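Local coordinates for protein farnesyl diphosphate phosphatase YisP (Bacillus subtilis subsp. subtilis, PDB 3WE9) that hydrolyses farnesyl diphosphate to farnesol and diphosphate, a step on which biofilm formation by the bacterium depends, at residues 116-119 with 120-124; 175-179 with 180-184. One frame throughout, in Å; residues are numbered along the deposited sequence.

Interaction 1: residues 116-119 with 120-124; sequences DDLD and ELLMY
Glu120 reaches back over the first turn of helix 118-140 and takes the backbone N-H of Asp116 on its carboxylate. Asp116 N lies 2.9 Å from Glu120 OE2 in an almost straight bond (173° at the hydrogen), meeting the oxygen from 45° above the carboxylate plane. With CG anti to the backbone N (chi1 -169°) the side chain sets off toward the preceding loop, and its extended shape beyond CG carries the carboxylate to Asp116. The closely packed side is that of the leucines, with Leu121 buried and Leu118 and Leu122 partly so. Leu118 CG sits 4.2 Å from Leu122 CD1, the two side chains crossing at a slant, while Leu118 CD1 comes to 4.3 Å from Leu121 CD2. Leucines suit this face because helices 145-165 and 199-221 lie against it: Leu121 touches Leu161, Phe164 and Ile208, and Leu122 touches Leu161 and Glu211. Underneath, Leu118 O receives Leu122 N at 2.9 Å, and Asp119 O receives Met123 N at 2.8 Å, the first regular rungs of the helix. The solvent side is looser: Asp117 and Asp119 are exposed, and Asp117, at the N-cap position, makes no capping bond with its side chain. An alanine in place of Glu120 would probably leave the amide of Asp116 without this acceptor and the loop before the helix less firmly tied to its first turn. Four acidic side chains near the helix N-terminus are likely to be favoured by its dipole, and between Asp116 OD2 and Glu120 OE2, 5.9 Å apart, water probably screens the repulsion, Asp116 being exposed.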
loop_
_atom_site.group_PDB
_atom_site.type_symbol
_atom_site.label_atom_id
_atom_site.label_comp_id
_atom_site.label_asym_id
_atom_site.label_seq_id
_atom_site.Cartn_x
_atom_site.Cartn_y
_atom_site.Cartn_z
ATOM N N ASP A 116 6.133 -9.876 -17.840
ATOM C CA ASP A 116 6.738 -11.152 -18.198
ATOM C C ASP A 116 7.386 -11.854 -17.015
ATOM O O ASP A 116 7.032 -12.981 -16.683
ATOM C CB ASP A 116 7.778 -10.941 -19.304
ATOM C CG ASP A 116 8.275 -12.246 -19.889
ATOM O OD1 ASP A 116 7.441 -13.011 -20.422
ATOM O OD2 ASP A 116 9.494 -12.514 -19.813
ATOM N N ASP A 117 8.342 -11.172 -16.395
ATOM C CA ASP A 117 9.087 -11.676 -15.244
ATOM C C ASP A 117 8.428 -11.272 -13.934
ATOM O O ASP A 117 7.708 -10.280 -13.871
ATOM C CB ASP A 117 10.501 -11.074 -15.214
ATOM C CG ASP A 117 11.447 -11.729 -16.177
ATOM O OD1 ASP A 117 12.616 -11.293 -16.223
ATOM O OD2 ASP A 117 11.036 -12.674 -16.881
ATOM N N LEU A 118 8.708 -12.031 -12.883
ATOM C CA LEU A 118 8.193 -11.692 -11.571
ATOM C C LEU A 118 8.891 -10.371 -11.209
ATOM O O LEU A 118 8.290 -9.482 -10.614
ATOM C CB LEU A 118 8.546 -12.797 -10.567
ATOM C CG LEU A 118 8.221 -12.574 -9.090
ATOM C CD1 LEU A 118 6.792 -12.075 -8.932
ATOM C CD2 LEU A 118 8.439 -13.874 -8.323
ATOM N N ASP A 119 10.157 -10.241 -11.611
ATOM C CA ASP A 119 10.929 -9.027 -11.342
ATOM C C ASP A 119 10.214 -7.778 -11.834
ATOM O O ASP A 119 10.299 -6.720 -11.212
ATOM C CB ASP A 119 12.313 -9.098 -11.999
ATOM C CG ASP A 119 13.332 -9.834 -11.149
ATOM O OD1 ASP A 119 13.005 -10.197 -10.001
ATOM O OD2 ASP A 119 14.468 -10.042 -11.631
ATOM N N GLU A 120 9.514 -7.894 -12.955
ATOM C CA GLU A 120 8.793 -6.755 -13.498
ATOM C C GLU A 120 7.670 -6.324 -12.544
ATOM O O GLU A 120 7.449 -5.129 -12.330
ATOM C CB GLU A 120 8.226 -7.102 -14.877
ATOM C CG GLU A 120 7.683 -5.905 -15.636
ATOM C CD GLU A 120 7.374 -6.219 -17.090
ATOM O OE1 GLU A 120 6.873 -5.315 -17.796
ATOM O OE2 GLU A 120 7.632 -7.362 -17.530
ATOM N N LEU A 121 6.959 -7.295 -11.976
ATOM C CA LEU A 121 5.887 -6.982 -11.033
ATOM C C LEU A 121 6.487 -6.366 -9.764
ATOM O O LEU A 121 5.963 -5.387 -9.235
ATOM C CB LEU A 121 5.110 -8.250 -10.660
ATOM C CG LEU A 121 4.006 -8.075 -9.606
ATOM C CD1 LEU A 121 2.924 -7.135 -10.120
ATOM C CD2 LEU A 121 3.407 -9.434 -9.268
ATOM N N LEU A 122 7.585 -6.950 -9.288
ATOM C CA LEU A 122 8.260 -6.471 -8.081
ATOM C C LEU A 122 8.802 -5.062 -8.259
ATOM O O LEU A 122 8.719 -4.234 -7.350
ATOM C CB LEU A 122 9.415 -7.408 -7.704
ATOM C CG LEU A 122 9.036 -8.838 -7.313
ATOM C CD1 LEU A 122 10.292 -9.644 -6.986
ATOM C CD2 LEU A 122 8.098 -8.792 -6.116
ATOM N N MET A 123 9.365 -4.796 -9.431
ATOM C CA MET A 123 9.917 -3.482 -9.730
ATOM C C MET A 123 8.785 -2.468 -9.718
ATOM O O MET A 123 8.949 -1.331 -9.267
ATOM C CB MET A 123 10.605 -3.507 -11.101
ATOM C CG MET A 123 11.097 -2.149 -11.593
ATOM S SD MET A 123 12.169 -1.275 -10.433
ATOM C CE MET A 123 13.448 -2.447 -10.188
ATOM N N TYR A 124 7.624 -2.886 -10.204
ATOM C CA TYR A 124 6.478 -1.996 -10.224
ATOM C C TYR A 124 5.961 -1.695 -8.817
ATOM O O TYR A 124 5.607 -0.558 -8.508
ATOM C CB TYR A 124 5.349 -2.587 -11.049
ATOM C CG TYR A 124 4.199 -1.631 -11.161
ATOM C CD1 TYR A 124 4.379 -0.376 -11.744
ATOM C CD2 TYR A 124 2.945 -1.951 -10.655
ATOM C CE1 TYR A 124 3.339 0.537 -11.820
ATOM C CE2 TYR A 124 1.895 -1.042 -10.727
ATOM C CZ TYR A 124 2.100 0.197 -11.311
ATOM O OH TYR A 124 1.066 1.096 -11.404
#

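Interaction 2: residues 175-179 with 180-184; sequences NRIPR and QVMQQ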
loop_
_atom_site.group_PDB
_atom_site.type_symbol
_atom_site.label_atom_id
_atom_site.label_comp_id
_atom_site.label_asym_id
_atom_site.label_seq_id
_atom_site.Cartn_x
_atom_site.Cartn_y
_atom_site.Cartn_z
ATOM N N ASN A 175 -3.138 -7.948 -16.346
ATOM C CA ASN A 175 -1.872 -7.713 -17.042
ATOM C C ASN A 175 -0.651 -7.747 -16.131
ATOM O O ASN A 175 0.468 -7.978 -16.593
ATOM C CB ASN A 175 -1.901 -6.360 -17.759
ATOM C CG ASN A 175 -2.542 -6.436 -19.128
ATOM O OD1 ASN A 175 -2.782 -5.413 -19.767
ATOM N ND2 ASN A 175 -2.814 -7.648 -19.591
ATOM N N ARG A 176 -0.858 -7.512 -14.839
ATOM C CA ARG A 176 0.267 -7.515 -13.912
ATOM C C ARG A 176 0.710 -8.909 -13.474
ATOM O O ARG A 176 1.763 -9.053 -12.851
ATOM C CB ARG A 176 -0.045 -6.623 -12.700
ATOM C CG ARG A 176 -0.292 -5.158 -13.097
ATOM C CD ARG A 176 -0.362 -4.227 -11.887
ATOM N NE ARG A 176 -0.848 -2.886 -12.234
ATOM C CZ ARG A 176 -0.207 -2.017 -13.015
ATOM N NH1 ARG A 176 0.964 -2.323 -13.549
ATOM N NH2 ARG A 176 -0.746 -0.832 -13.270
ATOM N N ILE A 177 -0.079 -9.934 -13.797
ATOM C CA ILE A 177 0.294 -11.308 -13.454
ATOM C C ILE A 177 1.460 -11.707 -14.374
ATOM O O ILE A 177 1.327 -11.692 -15.600
ATOM C CB ILE A 177 -0.870 -12.291 -13.681
ATOM C CG1 ILE A 177 -2.073 -11.868 -12.831
ATOM C CG2 ILE A 177 -0.429 -13.711 -13.328
ATOM C CD1 ILE A 177 -3.357 -12.567 -13.207
ATOM N N PRO A 178 2.614 -12.066 -13.788
ATOM C CA PRO A 178 3.806 -12.460 -14.548
ATOM C C PRO A 178 3.602 -13.701 -15.409
ATOM O O PRO A 178 3.336 -14.789 -14.901
ATOM C CB PRO A 178 4.851 -12.677 -13.458
ATOM C CG PRO A 178 4.393 -11.788 -12.353
ATOM C CD PRO A 178 2.913 -12.037 -12.347
ATOM N N ARG A 179 3.738 -13.530 -16.720
ATOM C CA ARG A 179 3.561 -14.638 -17.647
ATOM C C ARG A 179 4.547 -15.780 -17.409
ATOM O O ARG A 179 4.229 -16.944 -17.673
ATOM C CB ARG A 179 3.649 -14.133 -19.094
ATOM C CG ARG A 179 2.291 -13.765 -19.706
ATOM C CD ARG A 179 1.446 -12.870 -18.791
ATOM N NE ARG A 179 0.149 -12.571 -19.394
ATOM C CZ ARG A 179 -0.789 -11.811 -18.837
ATOM N NH1 ARG A 179 -0.594 -11.253 -17.639
ATOM N NH2 ARG A 179 -1.928 -11.599 -19.485
ATOM N N GLN A 180 5.740 -15.461 -16.917
ATOM C CA GLN A 180 6.725 -16.506 -16.643
ATOM C C GLN A 180 6.298 -17.326 -15.430
ATOM O O GLN A 180 6.592 -18.517 -15.344
ATOM C CB GLN A 180 8.114 -15.908 -16.398
ATOM C CG GLN A 180 8.819 -15.437 -17.659
ATOM C CD GLN A 180 8.899 -16.527 -18.706
ATOM O OE1 GLN A 180 9.494 -17.584 -18.478
ATOM N NE2 GLN A 180 8.292 -16.283 -19.862
ATOM N N VAL A 181 5.611 -16.689 -14.488
ATOM C CA VAL A 181 5.135 -17.406 -13.310
ATOM C C VAL A 181 3.951 -18.278 -13.750
ATOM O O VAL A 181 3.842 -19.436 -13.354
ATOM C CB VAL A 181 4.693 -16.429 -12.187
ATOM C CG1 VAL A 181 4.080 -17.210 -11.027
ATOM C CG2 VAL A 181 5.900 -15.634 -11.684
ATOM N N MET A 182 3.077 -17.724 -14.582
ATOM C CA MET A 182 1.946 -18.490 -15.083
ATOM C C MET A 182 2.454 -19.745 -15.791
ATOM O O MET A 182 1.943 -20.846 -15.571
ATOM C CB MET A 182 1.124 -17.658 -16.067
ATOM C CG MET A 182 0.238 -16.604 -15.425
ATOM S SD MET A 182 -0.325 -15.393 -16.629
ATOM C CE MET A 182 -1.350 -16.402 -17.731
ATOM N N GLN A 183 3.472 -19.568 -16.627
ATOM C CA GLN A 183 4.047 -20.673 -17.394
ATOM C C GLN A 183 4.625 -21.768 -16.510
ATOM O O GLN A 183 4.566 -22.944 -16.854
ATOM C CB GLN A 183 5.134 -20.148 -18.341
ATOM C CG GLN A 183 5.732 -21.224 -19.252
ATOM C CD GLN A 183 6.728 -20.662 -20.260
ATOM O OE1 GLN A 183 7.729 -20.047 -19.889
ATOM N NE2 GLN A 183 6.452 -20.873 -21.544
ATOM N N GLN A 184 5.195 -21.366 -15.379
ATOM C CA GLN A 184 5.779 -22.286 -14.411
ATOM C C GLN A 184 4.761 -23.330 -13.966
ATOM O O GLN A 184 5.085 -24.507 -13.816
ATOM C CB GLN A 184 6.212 -21.524 -13.150
ATOM C CG GLN A 184 7.621 -20.983 -13.114
ATOM C CD GLN A 184 7.827 -19.989 -11.978
ATOM O OE1 GLN A 184 7.266 -20.135 -10.887
ATOM N NE2 GLN A 184 8.636 -18.972 -12.230
#
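Pro178 O accepts Met182 N at 3.0 Å, and Arg179 O accepts Gln183 N at 2.9 Å, so the chain passes from loop into helix directly after the proline. Arg179 folds back beside this start. A bend at chi2 (48°) returns its guanidinium toward the preceding loop, where NH1 gives a 2.8 Å bond to Ile177 O, in the guanidinium plane and on a carbonyl lone pair. Met182 SD lies over one face of that group, 4.0 Å from Arg179 NE, the two chains running side by side. The methionine also meets Ile177 at about a right angle, Ile177 CG2 touching Met182 CG at 3.6 Å; a flexible thioether can touch both an aliphatic branch and a flat cation. Pro178 CB rests 3.6 Å from Val181 CG2, ring and branch pointing the same way. A salt bridge from Arg179 NE to Glu189 carries the network onward to helix 189-194. The whole is a helix N-terminus with proline at the N-cap position, opening the short helix 179-185 within the all-helical squalene/phytoene synthase fold.

In the fold
Interactions 1 and 2 are two helix starts set next to each other, their centres about 10 Å apart and on the same side of the chain's centre. Asp116 O and Gln180 N, 2.8 Å apart in a probable hydrogen bond, join the loop before helix 118-140 to the beginning of helix 179-185. Packing adds to this: Leu121 CD1 lies 3.5 Å from Arg176 O, Leu118 touches Val181, and Pro178 lies on Leu121. At the far end of 120-124, Tyr124 CE2 approaches Arg176 NH1 to 3.2 Å. Helix 199-221 backs both contacts, Ile208 reaching Pro178 as well, and Tyr207 touching Leu118 and Val181.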